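Local coordinates for N-acetylmuramoyl-L-alanine amidase domain-containing protein SAOUHSC_02979 (PDB 5T1Q) that probably acts as a secreted amidase that cleaves cell-wall peptidoglycan, this chain holding its glucosaminidase-like and C-terminal CHAP domains, at residues 26-32 and 121-125; 110-115 and 137-143. All blocks are in the same frame, centred on the assembly; numbering follows the deposited sequence.

In the fold
The two contacts lie on the same two-stranded antiparallel hairpin, formed by strands 119-128 and 131-140, with centres about 13 Å apart. Along the chain their segments alternate in the order 26-32, 110-115, 121-125 and 137-143. Interaction 1 brings the loop between helix 9-13 and strand 37-39 against the first strand; interaction 2 sets the loop after helix 82-93 against the end of the second. The hairpin couples them directly: the Phe122 amide probably bonds to the Ala137 carbonyl, and the Phe122 and Phe139 side chains touch. Both strands belong to the glucosaminidase-like part of the chain, of the lysozyme clan, so the loop leading to strand 37-39 of the eight-stranded sheet is fastened to that part.

Interaction 1. Residues 26-32 and 121-125; sequences VNQKDTR and PFNTL
Asp30 and Asn123 join the loop to the strand by backbone: Asn123 N donates to Asp30 O at 2.9 Å, nearly straight at 174°. This bond accompanies a single beta bridge between Thr31 and Asn123. Two waters extend the backbone link, one donating to both Lys29 O and Pro121 O, the other accepting from Arg32 N and donating to Asn123 O.

The second direct bond is between side chains. Arg32 runs alongside Thr124 and its NH2 donates to Thr124 OG1 at 2.9 Å, with the hydroxyl at the guanidinium edge. A bend at chi3 (64°) turns the guanidinium out of line with the chain, while NH1 forms a salt bridge with Glu92. Long, flat and multiply donating, arginine suits a site with both a hydroxyl and a carboxylate to reach.

Van der Waals contact centres on Phe122, whose ring lies obliquely against the loop backbone: Lys29 O is 3.1 Å from Phe122 CZ, and Arg32 CG packs 3.9 Å from Phe122 CD2.

The chemistry implies a junction held by one main-chain bond, one side-chain bond and two water bridges, in which a two-partner arginine ties the strand's buried threonine to helix 82-93.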
ATOM      1  N   VAL A  26     -19.086   2.687  -5.191  1.00 63.25           N
ATOM      2  CA  VAL A  26     -17.757   2.297  -4.690  1.00 59.34           C
ATOM      3  C   VAL A  26     -17.697   2.598  -3.186  1.00 56.47           C
ATOM      4  O   VAL A  26     -17.771   3.755  -2.778  1.00 53.61           O
ATOM      5  CB  VAL A  26     -16.644   3.070  -5.430  1.00 58.86           C
ATOM      6  CG1 VAL A  26     -15.264   2.667  -4.918  1.00 57.03           C
ATOM      7  CG2 VAL A  26     -16.751   2.838  -6.932  1.00 60.47           C
ATOM      8  N   ASN A  27     -17.553   1.553  -2.375  1.00 55.25           N
ATOM      9  CA  ASN A  27     -17.588   1.694  -0.917  1.00 54.78           C
ATOM     10  C   ASN A  27     -16.488   0.920  -0.202  1.00 52.40           C
ATOM     11  O   ASN A  27     -15.684   0.239  -0.821  1.00 50.15           O
ATOM     12  CB  ASN A  27     -18.993   1.306  -0.394  1.00 58.19           C
ATOM     13  CG  ASN A  27     -19.496  -0.028  -0.943  1.00 61.03           C
ATOM     14  OD1 ASN A  27     -18.755  -0.800  -1.566  1.00 61.17           O
ATOM     15  ND2 ASN A  27     -20.778  -0.306  -0.710  1.00 64.55           N
ATOM     16  N   GLN A  28     -16.458   1.050   1.117  1.00 52.45           N
ATOM     17  CA  GLN A  28     -15.454   0.384   1.941  1.00 51.77           C
ATOM     18  C   GLN A  28     -15.474  -1.138   1.877  1.00 50.45           C
ATOM     19  O   GLN A  28     -14.426  -1.760   2.022  1.00 49.58           O
ATOM     20  CB  GLN A  28     -15.600   0.811   3.399  1.00 53.48           C
ATOM     21  CG  GLN A  28     -15.388   2.295   3.606  1.00 54.95           C
ATOM     22  CD  GLN A  28     -15.405   2.687   5.062  1.00 56.65           C
ATOM     23  OE1 GLN A  28     -15.495   1.832   5.953  1.00 59.86           O
ATOM     24  NE2 GLN A  28     -15.329   3.987   5.319  1.00 56.11           N
ATOM     25  N   LYS A  29     -16.644  -1.731   1.645  1.00 50.51           N
ATOM     26  CA  LYS A  29     -16.749  -3.187   1.606  1.00 50.97           C
ATOM     27  C   LYS A  29     -16.122  -3.813   0.363  1.00 50.02           C
ATOM     28  O   LYS A  29     -15.905  -5.017   0.351  1.00 51.40           O
ATOM     29  CB  LYS A  29     -18.207  -3.670   1.728  1.00 53.16           C
ATOM     30  CG  LYS A  29     -19.047  -3.497   0.467  1.00 55.58           C
ATOM     31  CD  LYS A  29     -20.373  -4.247   0.543  1.00 58.48           C
ATOM     32  CE  LYS A  29     -21.104  -4.187  -0.795  1.00 60.55           C
ATOM     33  NZ  LYS A  29     -22.330  -5.036  -0.822  1.00 63.56           N
ATOM     34  N   ASP A  30     -15.881  -3.026  -0.689  1.00 48.88           N
ATOM     35  CA  ASP A  30     -15.271  -3.570  -1.919  1.00 48.37           C
ATOM     36  C   ASP A  30     -13.994  -2.838  -2.357  1.00 44.96           C
ATOM     37  O   ASP A  30     -13.630  -2.861  -3.530  1.00 44.82           O
ATOM     38  CB  ASP A  30     -16.295  -3.641  -3.066  1.00 51.51           C
ATOM     39  CG  ASP A  30     -16.764  -2.270  -3.545  1.00 52.76           C
ATOM     40  OD1 ASP A  30     -16.100  -1.245  -3.254  1.00 50.24           O
ATOM     41  OD2 ASP A  30     -17.811  -2.233  -4.232  1.00 55.18           O
ATOM     42  N   THR A  31     -13.319  -2.203  -1.408  1.00 41.84           N
ATOM     43  CA  THR A  31     -12.071  -1.527  -1.704  1.00 39.59           C
ATOM     44  C   THR A  31     -10.995  -2.093  -0.800  1.00 36.86           C
ATOM     45  O   THR A  31     -11.163  -2.171   0.419  1.00 36.23           O
ATOM     46  CB  THR A  31     -12.176   0.008  -1.576  1.00 39.58           C
ATOM     47  OG1 THR A  31     -12.582   0.365  -0.248  1.00 40.22           O
ATOM     48  CG2 THR A  31     -13.177   0.549  -2.595  1.00 41.08           C
ATOM     49  N   ARG A  32      -9.906  -2.523  -1.419  1.00 35.09           N
ATOM     50  CA  ARG A  32      -8.789  -3.102  -0.697  1.00 33.82           C
ATOM     51  C   ARG A  32      -7.906  -2.056  -0.037  1.00 32.56           C
ATOM     52  O   ARG A  32      -7.993  -0.858  -0.312  1.00 32.54           O
ATOM     53  CB  ARG A  32      -7.894  -3.912  -1.643  1.00 33.19           C
ATOM     54  CG  ARG A  32      -8.532  -5.142  -2.270  1.00 34.18           C
ATOM     55  CD  ARG A  32      -7.506  -5.936  -3.082  1.00 33.51           C
ATOM     56  NE  ARG A  32      -6.426  -6.479  -2.249  1.00 32.24           N
ATOM     57  CZ  ARG A  32      -5.346  -7.126  -2.705  1.00 31.56           C
ATOM     58  NH1 ARG A  32      -4.441  -7.576  -1.842  1.00 30.45           N
ATOM     59  NH2 ARG A  32      -5.162  -7.328  -4.009  1.00 31.94           N
ATOM     60  N   PRO A 121     -16.292 -10.009  -4.313  1.00 41.91           N
ATOM     61  CA  PRO A 121     -15.776  -9.046  -5.292  1.00 41.16           C
ATOM     62  C   PRO A 121     -15.100  -7.817  -4.668  1.00 39.01           C
ATOM     63  O   PRO A 121     -15.629  -7.222  -3.727  1.00 39.96           O
ATOM     64  CB  PRO A 121     -17.032  -8.630  -6.067  1.00 43.08           C
ATOM     65  CG  PRO A 121     -18.139  -8.792  -5.089  1.00 44.48           C
ATOM     66  CD  PRO A 121     -17.770  -9.993  -4.261  1.00 44.45           C
ATOM     67  N   PHE A 122     -13.932  -7.462  -5.194  1.00 36.98           N
ATOM     68  CA  PHE A 122     -13.179  -6.287  -4.734  1.00 35.43           C
ATOM     69  C   PHE A 122     -12.516  -5.565  -5.873  1.00 35.09           C
ATOM     70  O   PHE A 122     -12.119  -6.181  -6.866  1.00 34.90           O
ATOM     71  CB  PHE A 122     -12.069  -6.668  -3.745  1.00 33.85           C
ATOM     72  CG  PHE A 122     -12.507  -6.706  -2.317  1.00 33.82           C
ATOM     73  CD1 PHE A 122     -13.095  -7.841  -1.783  1.00 34.78           C
ATOM     74  CD2 PHE A 122     -12.314  -5.603  -1.497  1.00 32.85           C
ATOM     75  CE1 PHE A 122     -13.489  -7.873  -0.453  1.00 34.88           C
ATOM     76  CE2 PHE A 122     -12.718  -5.625  -0.174  1.00 33.30           C
ATOM     77  CZ  PHE A 122     -13.304  -6.763   0.349  1.00 34.20           C
ATOM     78  N   ASN A 123     -12.418  -4.245  -5.720  1.00 34.62           N
ATOM     79  CA  ASN A 123     -11.659  -3.421  -6.638  1.00 34.58           C
ATOM     80  C   ASN A 123     -10.219  -3.603  -6.184  1.00 32.95           C
ATOM     81  O   ASN A 123      -9.932  -3.601  -4.986  1.00 32.47           O
ATOM     82  CB  ASN A 123     -12.116  -1.970  -6.570  1.00 34.72           C
ATOM     83  CG  ASN A 123     -13.525  -1.802  -7.081  1.00 37.08           C
ATOM     84  OD1 ASN A 123     -13.857  -2.257  -8.183  1.00 38.31           O
ATOM     85  ND2 ASN A 123     -14.366  -1.164  -6.290  1.00 38.47           N
ATOM     86  N   THR A 124      -9.319  -3.802  -7.131  1.00 33.03           N
ATOM     87  CA  THR A 124      -7.941  -4.085  -6.802  1.00 32.86           C
ATOM     88  C   THR A 124      -7.047  -3.255  -7.725  1.00 33.07           C
ATOM     89  O   THR A 124      -7.320  -3.124  -8.923  1.00 32.99           O
ATOM     90  CB  THR A 124      -7.678  -5.620  -6.854  1.00 33.16           C
ATOM     91  OG1 THR A 124      -6.400  -5.935  -6.295  1.00 33.05           O
ATOM     92  CG2 THR A 124      -7.771  -6.161  -8.258  1.00 34.18           C
ATOM     93  N   LEU A 125      -5.987  -2.690  -7.151  1.00 31.59           N
ATOM     94  CA  LEU A 125      -5.104  -1.798  -7.880  1.00 32.56           C
ATOM     95  C   LEU A 125      -4.019  -2.541  -8.632  1.00 33.00           C
ATOM     96  O   LEU A 125      -3.399  -3.479  -8.115  1.00 32.86           O
ATOM     97  CB  LEU A 125      -4.483  -0.785  -6.928  1.00 32.30           C
ATOM     98  CG  LEU A 125      -5.489   0.048  -6.131  1.00 33.25           C
ATOM     99  CD1 LEU A 125      -4.781   0.841  -5.037  1.00 33.26           C
ATOM    100  CD2 LEU A 125      -6.292   0.956  -7.049  1.00 34.78           C
TER
HETATM  101  O   HOH W   1     -17.580  -6.574  -1.976  0.50 30.34           O
HETATM  102  O   HOH W   2      -9.357  -1.163  -4.111  1.00 40.96           O

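Interaction 2. Residues 110-115 and 137-143; sequences GIKGAF and AGFRKYP
Ile111 O is gripped by two donors: Arg140 N from the strand, at 3.1 Å and almost straight at 173°, and Asn107 ND2 from outside the two segments. A second backbone bond runs from Gly113 N to Gly138 O at 2.8 Å. Beside them the side chain of Arg140 adds a third bond, NE donating to Lys112 O at 3.0 Å; it is bent, with an angle of 133°.

Arg140 reaches across the loop because its chain is extended from CG to NE. Ile111 CG2 lies over one face of the guanidinium, 3.5 Å from NE, so a branched apolar residue covers the flat cation while NH1 makes a salt bridge with Asp151. Gly113 suits its place because its backbone angles would jam a beta carbon against the preceding carbonyl.

On the hairpin side, the aliphatic part of Lys112 crosses the Phe139 ring in a CH-pi contact, CG lying 4.0 Å from the ring centroid. A turn at chi3 (62°) follows, and NZ forms a salt bridge with Glu11 and a hydrogen bond to Leu6 O; the long lysine thus offers methylenes to the ring and charge to helix 9-13.

Farther along, Tyr142 CE2 lies over one face of Phe115, 3.5 Å from its CD1, and Pro143 CD packs near Phe115 CE2. The aromatic planes meet obliquely.

The contact therefore lies between several elements: Phe115 and Tyr142 touch helix 145-158, where Asp151 receives both Arg140 and the Tyr142 hydroxyl, and Phe139 packs on Phe122 and Thr124 of strand 119-128.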
ATOM      1  N   GLY A 110      -4.439 -11.833  -0.716  1.00 32.22           N
ATOM      2  CA  GLY A 110      -4.996 -11.281  -1.952  1.00 32.32           C
ATOM      3  C   GLY A 110      -5.071 -12.295  -3.082  1.00 32.89           C
ATOM      4  O   GLY A 110      -4.789 -11.974  -4.238  1.00 33.57           O
ATOM      5  N   ILE A 111      -5.455 -13.522  -2.747  1.00 33.98           N
ATOM      6  CA  ILE A 111      -5.562 -14.586  -3.741  1.00 34.77           C
ATOM      7  C   ILE A 111      -6.921 -14.485  -4.415  1.00 35.81           C
ATOM      8  O   ILE A 111      -7.951 -14.506  -3.739  1.00 35.63           O
ATOM      9  CB  ILE A 111      -5.380 -15.982  -3.116  1.00 35.69           C
ATOM     10  CG1 ILE A 111      -4.070 -16.040  -2.325  1.00 35.41           C
ATOM     11  CG2 ILE A 111      -5.384 -17.064  -4.201  1.00 36.69           C
ATOM     12  CD1 ILE A 111      -3.827 -17.363  -1.628  1.00 36.89           C
ATOM     13  N   LYS A 112      -6.906 -14.383  -5.745  1.00 35.97           N
ATOM     14  CA  LYS A 112      -8.126 -14.285  -6.555  1.00 37.33           C
ATOM     15  C   LYS A 112      -8.798 -15.648  -6.761  1.00 38.30           C
ATOM     16  O   LYS A 112      -8.174 -16.683  -6.563  1.00 37.61           O
ATOM     17  CB  LYS A 112      -7.813 -13.652  -7.914  1.00 38.04           C
ATOM     18  CG  LYS A 112      -7.461 -12.166  -7.840  1.00 37.50           C
ATOM     19  CD  LYS A 112      -6.900 -11.620  -9.151  1.00 38.17           C
ATOM     20  CE  LYS A 112      -7.885 -11.709 -10.301  1.00 40.83           C
ATOM     21  NZ  LYS A 112      -7.335 -11.133 -11.567  1.00 42.37           N
ATOM     22  N   GLY A 113     -10.077 -15.619  -7.145  1.00 39.19           N
ATOM     23  CA  GLY A 113     -10.866 -16.826  -7.401  1.00 41.45           C
ATOM     24  C   GLY A 113     -11.913 -17.086  -6.321  1.00 42.59           C
ATOM     25  O   GLY A 113     -12.517 -16.155  -5.781  1.00 40.71           O
ATOM     26  N   ALA A 114     -12.129 -18.367  -6.028  1.00 43.86           N
ATOM     27  CA  ALA A 114     -13.079 -18.799  -5.006  1.00 45.14           C
ATOM     28  C   ALA A 114     -12.481 -19.954  -4.208  1.00 45.57           C
ATOM     29  O   ALA A 114     -11.610 -20.669  -4.697  1.00 43.84           O
ATOM     30  CB  ALA A 114     -14.384 -19.220  -5.648  1.00 47.28           C
ATOM     31  N   PHE A 115     -12.924 -20.095  -2.960  1.00 46.62           N
ATOM     32  CA  PHE A 115     -12.454 -21.159  -2.072  1.00 47.17           C
ATOM     33  C   PHE A 115     -13.658 -21.948  -1.588  1.00 49.29           C
ATOM     34  O   PHE A 115     -14.526 -21.401  -0.902  1.00 49.84           O
ATOM     35  CB  PHE A 115     -11.704 -20.562  -0.888  1.00 45.97           C
ATOM     36  CG  PHE A 115     -11.265 -21.578   0.131  1.00 47.27           C
ATOM     37  CD1 PHE A 115     -10.084 -22.290  -0.037  1.00 46.81           C
ATOM     38  CD2 PHE A 115     -12.030 -21.816   1.269  1.00 48.87           C
ATOM     39  CE1 PHE A 115      -9.677 -23.222   0.904  1.00 47.87           C
ATOM     40  CE2 PHE A 115     -11.625 -22.745   2.215  1.00 49.88           C
ATOM     41  CZ  PHE A 115     -10.447 -23.450   2.032  1.00 49.24           C
ATOM     42  N   ALA A 137     -12.520  -7.729  -9.363  1.00 41.61           N
ATOM     43  CA  ALA A 137     -12.346  -9.175  -9.473  1.00 42.59           C
ATOM     44  C   ALA A 137     -12.797  -9.942  -8.231  1.00 42.38           C
ATOM     45  O   ALA A 137     -12.875  -9.387  -7.131  1.00 41.31           O
ATOM     46  CB  ALA A 137     -10.890  -9.490  -9.776  1.00 42.54           C
ATOM     47  N   GLY A 138     -13.074 -11.232  -8.429  1.00 41.85           N
ATOM     48  CA  GLY A 138     -13.501 -12.116  -7.357  1.00 41.15           C
ATOM     49  C   GLY A 138     -12.311 -12.629  -6.574  1.00 39.11           C
ATOM     50  O   GLY A 138     -11.339 -13.091  -7.147  1.00 38.60           O
ATOM     51  N   PHE A 139     -12.386 -12.527  -5.256  1.00 38.71           N
ATOM     52  CA  PHE A 139     -11.328 -12.994  -4.371  1.00 37.56           C
ATOM     53  C   PHE A 139     -11.862 -14.120  -3.523  1.00 38.63           C
ATOM     54  O   PHE A 139     -13.056 -14.175  -3.225  1.00 40.16           O
ATOM     55  CB  PHE A 139     -10.808 -11.861  -3.481  1.00 35.90           C
ATOM     56  CG  PHE A 139      -9.906 -10.898  -4.191  1.00 34.58           C
ATOM     57  CD1 PHE A 139     -10.432  -9.857  -4.932  1.00 34.72           C
ATOM     58  CD2 PHE A 139      -8.522 -11.023  -4.098  1.00 34.17           C
ATOM     59  CE1 PHE A 139      -9.600  -8.951  -5.580  1.00 34.59           C
ATOM     60  CE2 PHE A 139      -7.676 -10.116  -4.742  1.00 33.75           C
ATOM     61  CZ  PHE A 139      -8.219  -9.080  -5.489  1.00 33.44           C
ATOM     62  N   ARG A 140     -10.962 -15.012  -3.132  1.00 38.07           N
ATOM     63  CA  ARG A 140     -11.328 -16.159  -2.333  1.00 39.89           C
ATOM     64  C   ARG A 140     -11.792 -15.713  -0.952  1.00 40.25           C
ATOM     65  O   ARG A 140     -11.152 -14.879  -0.314  1.00 39.56           O
ATOM     66  CB  ARG A 140     -10.149 -17.136  -2.230  1.00 39.72           C
ATOM     67  CG  ARG A 140      -9.669 -17.626  -3.589  1.00 39.81           C
ATOM     68  CD  ARG A 140      -8.614 -18.719  -3.500  1.00 40.41           C
ATOM     69  NE  ARG A 140      -8.135 -19.093  -4.833  1.00 40.98           N
ATOM     70  CZ  ARG A 140      -7.201 -20.014  -5.090  1.00 41.92           C
ATOM     71  NH1 ARG A 140      -6.627 -20.694  -4.108  1.00 41.76           N
ATOM     72  NH2 ARG A 140      -6.835 -20.254  -6.351  1.00 43.04           N
ATOM     73  N   LYS A 141     -12.939 -16.245  -0.538  1.00 41.72           N
ATOM     74  CA  LYS A 141     -13.558 -15.958   0.747  1.00 43.15           C
ATOM     75  C   LYS A 141     -13.403 -17.216   1.595  1.00 45.04           C
ATOM     76  O   LYS A 141     -13.892 -18.284   1.218  1.00 46.14           O
ATOM     77  CB  LYS A 141     -15.032 -15.625   0.519  1.00 44.78           C
ATOM     78  CG  LYS A 141     -15.859 -15.291   1.749  1.00 46.28           C
ATOM     79  CD  LYS A 141     -17.300 -15.046   1.323  1.00 48.44           C
ATOM     80  CE  LYS A 141     -18.221 -14.792   2.498  1.00 50.22           C
ATOM     81  NZ  LYS A 141     -17.914 -13.508   3.166  1.00 50.68           N
ATOM     82  N   TYR A 142     -12.701 -17.095   2.718  1.00 45.21           N
ATOM     83  CA  TYR A 142     -12.436 -18.230   3.593  1.00 46.45           C
ATOM     84  C   TYR A 142     -13.257 -18.164   4.870  1.00 48.62           C
ATOM     85  O   TYR A 142     -13.666 -17.082   5.272  1.00 48.68           O
ATOM     86  CB  TYR A 142     -10.965 -18.245   3.978  1.00 44.70           C
ATOM     87  CG  TYR A 142     -10.001 -18.227   2.817  1.00 42.79           C
ATOM     88  CD1 TYR A 142      -9.518 -17.028   2.309  1.00 40.79           C
ATOM     89  CD2 TYR A 142      -9.545 -19.410   2.247  1.00 43.34           C
ATOM     90  CE1 TYR A 142      -8.618 -17.007   1.257  1.00 39.42           C
ATOM     91  CE2 TYR A 142      -8.646 -19.396   1.196  1.00 41.97           C
ATOM     92  CZ  TYR A 142      -8.182 -18.193   0.706  1.00 40.03           C
ATOM     93  OH  TYR A 142      -7.283 -18.174  -0.334  1.00 38.79           O
ATOM     94  N   PRO A 143     -13.501 -19.324   5.521  1.00 51.94           N
ATOM     95  CA  PRO A 143     -14.232 -19.309   6.801  1.00 54.00           C
ATOM     96  C   PRO A 143     -13.440 -18.616   7.917  1.00 53.54           C
ATOM     97  O   PRO A 143     -14.030 -18.066   8.845  1.00 53.95           O
ATOM     98  CB  PRO A 143     -14.412 -20.801   7.137  1.00 56.14           C
ATOM     99  CG  PRO A 143     -14.141 -21.543   5.877  1.00 55.29           C
ATOM    100  CD  PRO A 143     -13.217 -20.697   5.062  1.00 52.77           C
TER